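PDB 6K8C: folylpolyglutamate synthase (FolC) from Helicobacter pylori, which probably catalyses the ATP-dependent addition of glutamate to dihydropteroate and the successive glutamylation of reduced folates during folate biosynthesis. Local coordinates for residues N10-F15 against S101-A106; V49-G54 against L141-G146; N221-G226 against L240-E245; I311-Q316 against E342-L347; P329-V334 against L357-A362. All coordinates share one frame; numbering follows the deposited sequence.

Interaction 1: residues N10-F15 against S101-A106; sequences NGLKAF and SVLENA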
# COMPACT_ATOMS: atom_id res chain seq x y z
N ASN A 10 17.36 -20.82 11.52
CA ASN A 10 16.02 -21.26 11.15
C ASN A 10 15.01 -20.13 11.19
O ASN A 10 13.81 -20.38 11.04
CB ASN A 10 15.57 -22.40 12.07
CG ASN A 10 16.44 -23.64 11.94
OD1 ASN A 10 16.87 -23.99 10.84
ND2 ASN A 10 16.69 -24.31 13.06
N GLY A 11 15.46 -18.89 11.36
CA GLY A 11 14.56 -17.77 11.49
C GLY A 11 13.90 -17.38 10.18
O GLY A 11 14.25 -17.84 9.09
N LEU A 12 12.91 -16.50 10.31
CA LEU A 12 12.15 -16.07 9.13
C LEU A 12 13.03 -15.28 8.17
O LEU A 12 12.90 -15.43 6.95
CB LEU A 12 10.94 -15.24 9.57
CG LEU A 12 10.23 -14.50 8.44
CD1 LEU A 12 9.66 -15.49 7.44
CD2 LEU A 12 9.14 -13.60 9.00
N LYS A 13 13.92 -14.43 8.69
CA LYS A 13 14.75 -13.60 7.82
C LYS A 13 15.58 -14.46 6.87
O LYS A 13 15.64 -14.19 5.67
CB LYS A 13 15.65 -12.70 8.67
CG LYS A 13 16.70 -11.94 7.86
CD LYS A 13 17.62 -11.11 8.75
CE LYS A 13 16.98 -9.77 9.10
NZ LYS A 13 16.76 -8.91 7.90
N ALA A 14 16.20 -15.52 7.40
CA ALA A 14 17.00 -16.41 6.56
C ALA A 14 16.13 -17.15 5.55
O ALA A 14 16.53 -17.35 4.41
CB ALA A 14 17.78 -17.40 7.43
N PHE A 15 14.92 -17.56 5.96
CA PHE A 15 14.03 -18.26 5.05
C PHE A 15 13.60 -17.37 3.89
O PHE A 15 13.49 -17.83 2.75
CB PHE A 15 12.81 -18.78 5.81
CG PHE A 15 11.98 -19.77 5.04
CD1 PHE A 15 12.51 -20.99 4.67
CD2 PHE A 15 10.67 -19.48 4.72
CE1 PHE A 15 11.74 -21.91 3.97
CE2 PHE A 15 9.89 -20.39 4.03
CZ PHE A 15 10.43 -21.61 3.65
N SER A 101 7.89 -11.68 17.60
CA SER A 101 7.81 -13.06 18.08
C SER A 101 6.55 -13.75 17.58
O SER A 101 6.58 -14.96 17.33
CB SER A 101 7.88 -13.09 19.61
OG SER A 101 7.18 -12.00 20.17
N VAL A 102 5.45 -13.01 17.44
CA VAL A 102 4.23 -13.59 16.87
C VAL A 102 4.46 -13.99 15.42
O VAL A 102 4.01 -15.05 14.97
CB VAL A 102 3.07 -12.59 17.00
CG1 VAL A 102 1.83 -13.11 16.29
CG2 VAL A 102 2.77 -12.30 18.47
N LEU A 103 5.16 -13.14 14.66
CA LEU A 103 5.45 -13.46 13.26
C LEU A 103 6.41 -14.64 13.15
O LEU A 103 6.23 -15.52 12.31
CB LEU A 103 6.02 -12.22 12.57
CG LEU A 103 6.38 -12.33 11.09
CD1 LEU A 103 5.20 -12.80 10.26
CD2 LEU A 103 6.89 -10.99 10.59
N GLU A 104 7.46 -14.66 13.98
CA GLU A 104 8.40 -15.78 13.94
C GLU A 104 7.72 -17.09 14.30
O GLU A 104 8.04 -18.14 13.74
CB GLU A 104 9.58 -15.49 14.87
CG GLU A 104 10.53 -16.66 15.06
CD GLU A 104 11.32 -17.01 13.80
OE1 GLU A 104 11.43 -16.16 12.90
OE2 GLU A 104 11.84 -18.15 13.73
N ASN A 105 6.75 -17.04 15.22
CA ASN A 105 6.03 -18.26 15.60
C ASN A 105 5.19 -18.79 14.45
O ASN A 105 5.12 -20.01 14.24
CB ASN A 105 5.16 -17.98 16.83
CG ASN A 105 4.21 -19.12 17.13
OD1 ASN A 105 3.02 -19.05 16.83
ND2 ASN A 105 4.74 -20.18 17.74
N ALA A 106 4.53 -17.91 13.69
CA ALA A 106 3.79 -18.37 12.53
C ALA A 106 4.72 -18.99 11.50
O ALA A 106 4.40 -20.02 10.89
CB ALA A 106 3.01 -17.20 11.90

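Interaction 2: residues V49-G54 against L141-G146; sequences VIHVVG and LEAGLG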
# COMPACT_ATOMS: atom_id res chain seq x y z
N VAL A 49 -13.12 -12.20 4.21
CA VAL A 49 -11.95 -11.71 3.49
C VAL A 49 -12.36 -10.58 2.57
O VAL A 49 -13.27 -10.74 1.75
CB VAL A 49 -11.28 -12.84 2.69
CG1 VAL A 49 -10.27 -12.27 1.69
CG2 VAL A 49 -10.62 -13.84 3.63
N ILE A 50 -11.69 -9.44 2.69
CA ILE A 50 -11.91 -8.29 1.82
C ILE A 50 -10.69 -8.14 0.92
O ILE A 50 -9.58 -7.91 1.40
CB ILE A 50 -12.17 -7.01 2.63
CG1 ILE A 50 -13.42 -7.19 3.49
CG2 ILE A 50 -12.36 -5.84 1.68
CD1 ILE A 50 -13.13 -7.41 4.95
N HIS A 51 -10.90 -8.26 -0.39
CA HIS A 51 -9.82 -8.21 -1.36
C HIS A 51 -9.70 -6.78 -1.89
O HIS A 51 -10.60 -6.29 -2.57
CB HIS A 51 -10.10 -9.19 -2.50
CG HIS A 51 -8.89 -9.59 -3.28
ND1 HIS A 51 -8.97 -10.12 -4.55
CD2 HIS A 51 -7.57 -9.56 -2.97
CE1 HIS A 51 -7.75 -10.39 -4.99
NE2 HIS A 51 -6.88 -10.06 -4.06
N VAL A 52 -8.58 -6.12 -1.60
CA VAL A 52 -8.32 -4.76 -2.05
C VAL A 52 -7.47 -4.83 -3.32
O VAL A 52 -6.33 -5.31 -3.28
CB VAL A 52 -7.64 -3.92 -0.96
CG1 VAL A 52 -7.42 -2.50 -1.44
CG2 VAL A 52 -8.49 -3.92 0.31
N VAL A 53 -8.02 -4.35 -4.43
CA VAL A 53 -7.41 -4.46 -5.75
C VAL A 53 -7.43 -3.08 -6.40
O VAL A 53 -8.43 -2.37 -6.32
CB VAL A 53 -8.15 -5.48 -6.63
CG1 VAL A 53 -7.61 -5.48 -8.05
CG2 VAL A 53 -8.05 -6.88 -6.03
N GLY A 54 -6.33 -2.70 -7.05
CA GLY A 54 -6.28 -1.44 -7.74
C GLY A 54 -4.85 -0.97 -7.92
O GLY A 54 -3.90 -1.69 -7.65
N LEU A 141 -7.14 -7.92 2.65
CA LEU A 141 -6.08 -8.58 1.89
C LEU A 141 -5.78 -7.75 0.65
O LEU A 141 -6.58 -7.73 -0.29
CB LEU A 141 -6.51 -9.99 1.52
CG LEU A 141 -5.50 -11.09 1.20
CD1 LEU A 141 -4.72 -11.49 2.43
CD2 LEU A 141 -6.24 -12.28 0.62
N GLU A 142 -4.63 -7.09 0.64
CA GLU A 142 -4.22 -6.29 -0.51
C GLU A 142 -3.58 -7.18 -1.56
O GLU A 142 -2.69 -7.99 -1.26
CB GLU A 142 -3.23 -5.22 -0.06
CG GLU A 142 -2.84 -4.22 -1.13
CD GLU A 142 -1.81 -3.24 -0.62
OE1 GLU A 142 -0.64 -3.32 -1.05
OE2 GLU A 142 -2.17 -2.39 0.22
N ALA A 143 -4.03 -7.04 -2.80
CA ALA A 143 -3.45 -7.82 -3.89
C ALA A 143 -2.03 -7.35 -4.17
O ALA A 143 -1.68 -6.18 -4.00
CB ALA A 143 -4.31 -7.70 -5.15
N GLY A 144 -1.19 -8.29 -4.60
CA GLY A 144 0.14 -7.99 -5.07
C GLY A 144 0.15 -7.66 -6.54
O GLY A 144 -0.83 -7.17 -7.10
N LEU A 145 1.27 -7.97 -7.19
CA LEU A 145 1.48 -7.63 -8.60
C LEU A 145 1.12 -8.77 -9.55
O LEU A 145 1.30 -8.62 -10.76
CB LEU A 145 2.93 -7.21 -8.83
CG LEU A 145 3.45 -6.08 -7.93
CD1 LEU A 145 4.91 -5.78 -8.24
CD2 LEU A 145 2.60 -4.83 -8.07
N GLY A 146 0.62 -9.89 -9.04
CA GLY A 146 0.34 -11.05 -9.87
C GLY A 146 -0.85 -10.91 -10.81
O GLY A 146 -1.07 -11.81 -11.63

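Interaction 3: residues N221-G226 against L240-E245; sequences NEISKG and LAMNLE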
# COMPACT_ATOMS: atom_id res chain seq x y z
N ASN A 221 -19.02 9.88 -6.95
CA ASN A 221 -17.91 10.83 -6.92
C ASN A 221 -18.35 12.03 -6.09
O ASN A 221 -18.76 13.08 -6.59
CB ASN A 221 -17.50 11.22 -8.33
CG ASN A 221 -16.20 12.00 -8.37
OD1 ASN A 221 -15.83 12.67 -7.39
ND2 ASN A 221 -15.49 11.92 -9.48
N GLU A 222 -18.25 11.86 -4.77
CA GLU A 222 -18.91 12.75 -3.82
C GLU A 222 -18.30 12.54 -2.44
O GLU A 222 -18.18 11.40 -2.00
CB GLU A 222 -20.42 12.45 -3.80
CG GLU A 222 -21.18 13.08 -2.65
CD GLU A 222 -21.73 14.45 -3.01
OE1 GLU A 222 -21.16 15.11 -3.91
OE2 GLU A 222 -22.73 14.86 -2.40
N ILE A 223 -17.93 13.63 -1.78
CA ILE A 223 -17.32 13.57 -0.45
C ILE A 223 -18.32 14.12 0.57
O ILE A 223 -18.75 15.27 0.46
CB ILE A 223 -15.99 14.32 -0.38
CG1 ILE A 223 -14.92 13.58 -1.20
CG2 ILE A 223 -15.51 14.40 1.05
CD1 ILE A 223 -14.03 14.49 -2.00
N SER A 224 -18.66 13.30 1.55
CA SER A 224 -19.61 13.70 2.58
C SER A 224 -18.99 14.71 3.53
O SER A 224 -17.76 14.82 3.67
CB SER A 224 -20.10 12.49 3.37
OG SER A 224 -19.03 11.88 4.09
N LYS A 225 -19.86 15.48 4.20
CA LYS A 225 -19.39 16.43 5.21
C LYS A 225 -18.64 15.72 6.33
O LYS A 225 -17.61 16.21 6.81
CB LYS A 225 -20.57 17.22 5.76
CG LYS A 225 -20.34 17.82 7.15
CD LYS A 225 -21.31 18.95 7.44
CE LYS A 225 -20.82 20.27 6.85
NZ LYS A 225 -21.77 21.38 7.14
N GLY A 226 -19.13 14.56 6.76
CA GLY A 226 -18.45 13.82 7.81
C GLY A 226 -17.03 13.45 7.44
O GLY A 226 -16.13 13.52 8.28
N LEU A 240 -6.29 10.97 0.05
CA LEU A 240 -7.46 11.39 -0.70
C LEU A 240 -8.73 11.10 0.09
O LEU A 240 -8.92 9.99 0.60
CB LEU A 240 -7.52 10.67 -2.04
CG LEU A 240 -6.75 11.25 -3.22
CD1 LEU A 240 -6.80 10.30 -4.41
CD2 LEU A 240 -7.30 12.62 -3.60
N ALA A 241 -9.60 12.10 0.19
CA ALA A 241 -10.86 11.92 0.91
C ALA A 241 -11.68 10.78 0.31
O ALA A 241 -12.34 10.04 1.05
CB ALA A 241 -11.66 13.22 0.91
N MET A 242 -11.62 10.61 -1.01
CA MET A 242 -12.39 9.54 -1.65
C MET A 242 -11.97 8.16 -1.15
O MET A 242 -12.80 7.23 -1.12
CB MET A 242 -12.24 9.62 -3.17
CG MET A 242 -13.10 8.63 -3.95
SD MET A 242 -14.89 8.88 -3.75
CE MET A 242 -15.00 10.64 -3.87
N ASN A 243 -10.71 8.00 -0.73
CA ASN A 243 -10.28 6.71 -0.19
C ASN A 243 -11.07 6.36 1.06
O ASN A 243 -11.47 5.20 1.25
CB ASN A 243 -8.78 6.73 0.09
CG ASN A 243 -7.95 6.76 -1.19
OD1 ASN A 243 -8.46 6.47 -2.26
ND2 ASN A 243 -6.67 7.10 -1.06
N LEU A 244 -11.33 7.35 1.92
CA LEU A 244 -12.14 7.09 3.10
C LEU A 244 -13.61 6.86 2.74
O LEU A 244 -14.28 6.04 3.37
CB LEU A 244 -12.01 8.24 4.11
CG LEU A 244 -12.84 8.14 5.40
CD1 LEU A 244 -12.53 6.87 6.23
CD2 LEU A 244 -12.64 9.38 6.26
N GLU A 245 -14.12 7.60 1.74
CA GLU A 245 -15.50 7.36 1.30
C GLU A 245 -15.68 5.93 0.82
O GLU A 245 -16.70 5.29 1.11
CB GLU A 245 -15.90 8.34 0.20
CG GLU A 245 -16.17 9.75 0.67
CD GLU A 245 -17.46 9.89 1.46
OE1 GLU A 245 -18.25 8.92 1.51
OE2 GLU A 245 -17.68 10.98 2.02

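Interaction 4: residues I311-Q316 against E342-L347; sequences IYNCYQ and ERVIKL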
# COMPACT_ATOMS: atom_id res chain seq x y z
N ILE A 311 15.41 14.71 -1.52
CA ILE A 311 16.09 13.49 -1.95
C ILE A 311 15.08 12.69 -2.76
O ILE A 311 14.04 12.29 -2.23
CB ILE A 311 16.63 12.69 -0.76
CG1 ILE A 311 17.72 13.49 -0.04
CG2 ILE A 311 17.19 11.34 -1.21
CD1 ILE A 311 18.01 13.01 1.37
N TYR A 312 15.38 12.46 -4.04
CA TYR A 312 14.31 12.18 -4.98
C TYR A 312 14.76 11.29 -6.13
O TYR A 312 15.88 11.43 -6.64
CB TYR A 312 13.77 13.51 -5.55
CG TYR A 312 12.69 13.37 -6.62
CD1 TYR A 312 11.35 13.26 -6.27
CD2 TYR A 312 13.02 13.36 -7.97
CE1 TYR A 312 10.37 13.14 -7.23
CE2 TYR A 312 12.05 13.23 -8.94
CZ TYR A 312 10.72 13.13 -8.57
OH TYR A 312 9.74 13.01 -9.53
N ASN A 313 13.87 10.38 -6.52
CA ASN A 313 13.88 9.77 -7.84
C ASN A 313 12.45 9.32 -8.12
O ASN A 313 11.60 9.34 -7.24
CB ASN A 313 14.87 8.60 -7.93
CG ASN A 313 15.54 8.51 -9.29
OD1 ASN A 313 15.01 8.99 -10.29
ND2 ASN A 313 16.71 7.89 -9.33
N CYS A 314 12.19 8.91 -9.36
CA CYS A 314 10.83 8.47 -9.68
C CYS A 314 10.86 7.51 -10.86
O CYS A 314 11.86 7.38 -11.58
CB CYS A 314 9.92 9.67 -9.99
SG CYS A 314 10.21 10.42 -11.60
N TYR A 315 9.74 6.81 -11.03
CA TYR A 315 9.58 5.89 -12.14
C TYR A 315 9.26 6.66 -13.42
O TYR A 315 8.92 7.85 -13.39
CB TYR A 315 8.47 4.87 -11.83
CG TYR A 315 8.86 3.88 -10.75
CD1 TYR A 315 9.97 3.05 -10.91
CD2 TYR A 315 8.12 3.77 -9.58
CE1 TYR A 315 10.33 2.15 -9.93
CE2 TYR A 315 8.47 2.86 -8.59
CZ TYR A 315 9.58 2.06 -8.77
OH TYR A 315 9.93 1.16 -7.79
N GLN A 316 9.40 5.97 -14.56
CA GLN A 316 9.27 6.62 -15.86
C GLN A 316 7.83 6.99 -16.20
O GLN A 316 7.60 7.84 -17.07
CB GLN A 316 9.83 5.71 -16.94
CG GLN A 316 11.26 6.03 -17.34
CD GLN A 316 11.32 7.11 -18.39
OE1 GLN A 316 11.03 6.86 -19.56
NE2 GLN A 316 11.70 8.32 -17.98
N GLU A 342 14.98 -0.74 -13.49
CA GLU A 342 14.84 -0.47 -14.92
C GLU A 342 13.76 0.55 -15.24
O GLU A 342 13.96 1.40 -16.12
CB GLU A 342 14.59 -1.78 -15.66
CG GLU A 342 15.89 -2.41 -16.16
CD GLU A 342 16.41 -1.74 -17.41
OE1 GLU A 342 17.65 -1.72 -17.61
OE2 GLU A 342 15.59 -1.23 -18.20
N ARG A 343 12.61 0.50 -14.57
CA ARG A 343 11.57 1.47 -14.89
C ARG A 343 11.75 2.81 -14.18
O ARG A 343 10.80 3.60 -14.12
CB ARG A 343 10.18 0.90 -14.59
CG ARG A 343 9.73 -0.13 -15.62
CD ARG A 343 9.81 0.42 -17.05
NE ARG A 343 8.79 1.43 -17.33
CZ ARG A 343 9.01 2.55 -18.02
NH1 ARG A 343 10.22 2.83 -18.49
NH2 ARG A 343 8.01 3.41 -18.23
N VAL A 344 12.95 3.09 -13.66
CA VAL A 344 13.24 4.40 -13.11
C VAL A 344 13.48 5.39 -14.24
O VAL A 344 13.99 5.03 -15.31
CB VAL A 344 14.46 4.31 -12.16
CG1 VAL A 344 14.98 5.70 -11.77
CG2 VAL A 344 14.09 3.51 -10.92
N ILE A 345 13.08 6.65 -14.02
CA ILE A 345 13.34 7.70 -14.99
C ILE A 345 14.83 7.74 -15.33
O ILE A 345 15.70 7.49 -14.48
CB ILE A 345 12.85 9.06 -14.47
CG1 ILE A 345 12.93 10.13 -15.56
CG2 ILE A 345 13.65 9.51 -13.26
CD1 ILE A 345 12.00 11.30 -15.33
N LYS A 346 15.13 8.03 -16.60
CA LYS A 346 16.52 8.15 -17.02
C LYS A 346 17.14 9.41 -16.42
O LYS A 346 16.49 10.45 -16.32
CB LYS A 346 16.62 8.17 -18.54
CG LYS A 346 16.79 6.78 -19.17
CD LYS A 346 17.58 5.84 -18.26
CE LYS A 346 17.88 4.51 -18.95
NZ LYS A 346 18.84 3.68 -18.16
N LEU A 347 18.41 9.30 -16.04
CA LEU A 347 19.06 10.34 -15.25
C LEU A 347 19.09 11.68 -15.98
O LEU A 347 18.78 12.73 -15.41
CB LEU A 347 20.47 9.88 -14.87
CG LEU A 347 21.31 10.65 -13.85
CD1 LEU A 347 22.12 11.73 -14.55
CD2 LEU A 347 20.47 11.24 -12.73
O HOH W 1 16.83 8.88 -12.51

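Interaction 5: residues P329-V334 against L357-A362; sequences PVIKKV and LGLEYA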
# COMPACT_ATOMS: atom_id res chain seq x y z
N PRO A 329 8.47 25.49 -4.38
CA PRO A 329 8.43 26.64 -3.45
C PRO A 329 9.05 26.37 -2.08
O PRO A 329 9.39 27.33 -1.39
CB PRO A 329 6.94 26.95 -3.34
CG PRO A 329 6.39 26.53 -4.65
CD PRO A 329 7.16 25.29 -5.02
N VAL A 330 9.21 25.11 -1.67
CA VAL A 330 9.80 24.81 -0.37
C VAL A 330 11.11 24.03 -0.50
O VAL A 330 11.62 23.52 0.50
CB VAL A 330 8.82 24.06 0.55
CG1 VAL A 330 7.61 24.92 0.89
CG2 VAL A 330 8.39 22.74 -0.08
N ILE A 331 11.67 23.94 -1.70
CA ILE A 331 12.84 23.11 -1.97
C ILE A 331 13.95 24.01 -2.51
O ILE A 331 13.76 24.70 -3.52
CB ILE A 331 12.54 21.97 -2.95
CG1 ILE A 331 11.52 21.01 -2.34
CG2 ILE A 331 13.83 21.23 -3.31
CD1 ILE A 331 11.98 20.38 -1.03
N LYS A 332 15.11 23.98 -1.86
CA LYS A 332 16.25 24.76 -2.31
C LYS A 332 17.23 23.96 -3.14
O LYS A 332 18.04 24.55 -3.87
CB LYS A 332 16.99 25.37 -1.11
CG LYS A 332 17.68 24.36 -0.20
CD LYS A 332 18.22 25.04 1.04
CE LYS A 332 18.92 24.05 1.97
NZ LYS A 332 19.48 24.76 3.16
N LYS A 333 17.19 22.63 -3.07
CA LYS A 333 18.09 21.80 -3.84
C LYS A 333 17.52 20.39 -3.91
O LYS A 333 16.85 19.94 -2.97
CB LYS A 333 19.50 21.77 -3.22
CG LYS A 333 20.56 21.16 -4.12
CD LYS A 333 21.96 21.33 -3.54
CE LYS A 333 23.02 20.80 -4.49
NZ LYS A 333 24.30 20.50 -3.79
N VAL A 334 17.76 19.72 -5.03
CA VAL A 334 17.35 18.33 -5.23
C VAL A 334 18.60 17.47 -5.27
O VAL A 334 19.51 17.72 -6.07
CB VAL A 334 16.53 18.16 -6.51
CG1 VAL A 334 16.11 16.70 -6.68
CG2 VAL A 334 15.30 19.07 -6.49
N LEU A 357 12.85 23.65 -14.47
CA LEU A 357 12.20 24.22 -13.30
C LEU A 357 13.08 25.20 -12.54
O LEU A 357 12.57 25.92 -11.68
CB LEU A 357 11.76 23.08 -12.37
CG LEU A 357 10.51 22.36 -12.88
CD1 LEU A 357 10.28 21.06 -12.15
CD2 LEU A 357 9.29 23.28 -12.78
N GLY A 358 14.37 25.27 -12.85
CA GLY A 358 15.26 26.15 -12.11
C GLY A 358 15.66 25.63 -10.74
O GLY A 358 15.92 26.43 -9.84
N LEU A 359 15.71 24.32 -10.57
CA LEU A 359 16.09 23.71 -9.30
C LEU A 359 17.55 23.26 -9.37
O LEU A 359 17.91 22.47 -10.24
CB LEU A 359 15.19 22.51 -8.97
CG LEU A 359 13.79 22.78 -8.43
CD1 LEU A 359 12.91 21.54 -8.58
CD2 LEU A 359 13.86 23.23 -6.97
N GLU A 360 18.37 23.78 -8.46
CA GLU A 360 19.72 23.25 -8.31
C GLU A 360 19.66 21.77 -7.96
O GLU A 360 18.76 21.32 -7.25
CB GLU A 360 20.50 24.00 -7.22
CG GLU A 360 20.25 25.50 -7.18
CD GLU A 360 21.03 26.24 -8.24
OE1 GLU A 360 21.94 25.64 -8.84
OE2 GLU A 360 20.73 27.43 -8.47
N TYR A 361 20.63 21.01 -8.45
CA TYR A 361 20.63 19.59 -8.16
C TYR A 361 22.06 19.05 -8.12
O TYR A 361 23.01 19.72 -8.54
CB TYR A 361 19.79 18.80 -9.17
CG TYR A 361 20.32 18.86 -10.59
CD1 TYR A 361 21.29 17.96 -11.02
CD2 TYR A 361 19.84 19.80 -11.49
CE1 TYR A 361 21.78 18.02 -12.31
CE2 TYR A 361 20.32 19.85 -12.78
CZ TYR A 361 21.29 18.96 -13.19
OH TYR A 361 21.77 19.01 -14.48
N ALA A 362 22.17 17.84 -7.61
CA ALA A 362 23.40 17.05 -7.57
C ALA A 362 22.97 15.62 -7.24
O ALA A 362 21.80 15.36 -6.98
CB ALA A 362 24.40 17.60 -6.56
O HOH W 2 17.16 25.48 -6.52

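Interaction 1: residues N10-F15 against S101-A106
The first turn of helix 12-17, with G11 at its N-cap position, is held by a carboxylate from another helix: E104 of helix 100-110 reaches across to the backbone of L12. E104 OE1 accepts the L12 N-H at 3.0 Å (N to OE1), using the syn lone pair on the side of OE2, and the bond is somewhat bent, with 149° at the hydrogen. The glutamate gets there because its chain kinks at CB-CG (chi2 68°), which swings the carboxylate toward the start of the facing helix. OE1 also lies 3.5 Å from L12 CB, while OE2 sits 3.5 Å from G11 CA, so the group leans on the turn as well as bonding to it. Q108, one turn further along helix 100-110, donates to E104 OE2 through NE2 and so steadies the second oxygen; the same NE2 and that of H107 bind N10 O. Beside this polar link is an apolar one. L12 and L103 cross at about a right angle, with the CD2 methyl of L12 set 3.7 Å from L103 CG. Helix 121-132 completes the surroundings, Y124 touching L12 and L132 touching L103. The negative charge beside the first N-H groups of helix 12-17 should interact favourably with the helix dipole, as is characteristic of an acidic side chain placed at a helix N-terminus.

Interaction 2: residues V49-G54 against L141-G146
V52 is gripped through both its backbone polar atoms, by L141 at the end of strand 138-142 and by A143 just beyond it. V52 N donates to L141 O at 2.9 Å, from a position tilted 35° out of the carbonyl plane, and V52 O accepts A143 N at 2.9 Å in a nearly straight bond. Two residues earlier on each strand, L141 N donates to I50 O at 2.7 Å, so three bonds in succession fix a parallel register of H51 with L141 and V52 with E142. On the face carrying H51 and L141, the imidazole turns an edge to the neighbouring backbone: CG stands opposite the backbone N (chi1 -159°), which brings CD2 to 3.4 Å from L141 O. NE2 comes to 3.7 Å from A143 CB, and the methyl V53 CG2 rests over the centre of the ring, 3.6 Å above its plane. These are two central strands, 48-53 and 138-142, of the parallel part of a P-loop NTPase-like sheet, and G54 opens the glycine-rich P-loop that leads to K58, whose NZ binds G54 O. The backbone angles at G54 suit only glycine. Further out, T152 OG1 is hydrogen-bonded to H51 NE2 and restrains rotation of the ring. On the face carrying V52 and E142, K58 touches both side chains, and E142 OE1 takes the backbone N-H of S81. Strand 159-162 lies along the other edge of strand 48-53, bonded to H51 and V53.

Interaction 3: residues N221-G226 against L240-E245
The carboxylate of E245 meets S224 with a single oxygen, from two directions. The backbone N-H of S224 comes from above the carboxylate plane, 39° out of it, and its N stands 2.6 Å from E245 OE2 in a bond that is close to straight. The hydroxyl of the same serine donates to OE2 from the syn side, nearer the plane, with OG also 2.6 Å away. The other flat group, the amide of N221, does little here beyond placing OD1 4.1 Å from M242 CE. S224 is the N-cap of helix 225-234: its OG also accepts the N-H of V227. In a capping box the N-cap amide would be taken by the third residue of the helix, but V227 has no polar side chain, and E245 from the next helix, 241-254, accepts that N-H instead. The nearby helix start would probably favour the charged form of the carboxylate. Beside the polar grip, I223 lays CG1 3.9 Å from A241 CB. The M242 chain, bent at chi2 (64°) and again at chi3, turns its methyl back so that CE reaches 4.0 Å from I223 CG1 and 3.6 Å from E222 N. The contact lies at the protein surface, joining the loop that enters one helix to the first turns of the next. V227 also touches the E245 side chain, and R228 touches I223, while P196 and V219 pack against M242.

Interaction 4: residues I311-Q316 against E342-L347
C314 and I345 form the tight part of this contact, with their backbones joined by a straight bond: I345 N donates in the carbonyl plane of C314 at 2.8 Å (N to O). The CG2 methyl of I345 is pressed against C314 O and the N313 side chain, 3.3 Å from N313 OD1, and lies 3.9 Å from C314 SG. V344 CG1 lies 3.6 Å from N313 OD1 as well. That amide oxygen is in turn bonded by the N-H of C314 and by a water that also bridges to I345 O, and ND2 is anchored on L337 O. Q316 NE2 is buried against I345 CG1 without a polar partner in the model. Y315 and V344 form a single backbone bridge, and a second bond, Q316 N to R343 O at 2.8 Å, leads to the solvent side. There the exposed R343, folded back by bends at chi2 and chi3, lays one face of its guanidinium over Q316 CB, 3.2 Å from NH2. Y315 turns a ring edge to R343 O, 3.4 Å from CD1. Within the C-terminal Mur ligase-type glutamate ligase domain, the contact joins the loop following strand 308-312 to the approach to helix 347-357, whose L350 packs on N313 and I345, while L380 of helix 379-390 touches Y315 and V344.

Interaction 5: residues P329-V334 against L357-A362
V334 and L359 meet at a slant, methyl against methyl, with V334 CG2 4.0 Å from L359 CD1; the other leucine branch turns toward I331, its CD2 lying 4.2 Å from I331 CG2. The next pair diverges. V334 and Y361 share one face of the sheet, but the tyrosine CG sits between its backbone N and carbonyl carbon (chi1 64°), a choice that carries the ring away from V334 to where OH binds E355 OE2. K333 behaves differently again: its chain runs fully extended over the E360 and Y361 backbone, so that NZ ends 4.0 Å from A362 CB, with CG 3.6 Å from E360 O. Two backbone bonds set the parallel register of V334 with Y361, V334 N to E360 O at 2.9 Å and A362 N to V334 O at 3.1 Å. Just before them, where the chain turns at K332, a water fills in, donating to K332 O and accepting from E360 N. G358 closes helix 347-357 with a Schellman motif, its positive phi turning the chain toward the sheet. The two strands, 331-336 and 361-363, are linked by that helix as a beta-alpha-beta crossover. Its L354 lies against V334, L359 and Y361, and strand 308-312 flanks 331-336 on its other edge, with I331 touching I308 and L310.

How the interactions relate
From the N terminus, interaction 1 brings helix 100-110 back to residues 10-15, closing a loop that interaction 2 crosses, since 49-54 lies within it and 141-146 beyond it. The first fastens the N-terminal segment to the helical flank; the second joins central strands of the nucleotide-binding type sheet. Interaction 3 follows in series, a short closure between consecutive helices, on the opposite side of the chain's centre from interaction 1. The C-terminal sheet then holds a second crossing pair: 329-334 of interaction 5 falls between the segments of interaction 4. Their centres are about 17 Å apart, and they touch where Y312 CB meets V334 CG1 at 4.1 Å.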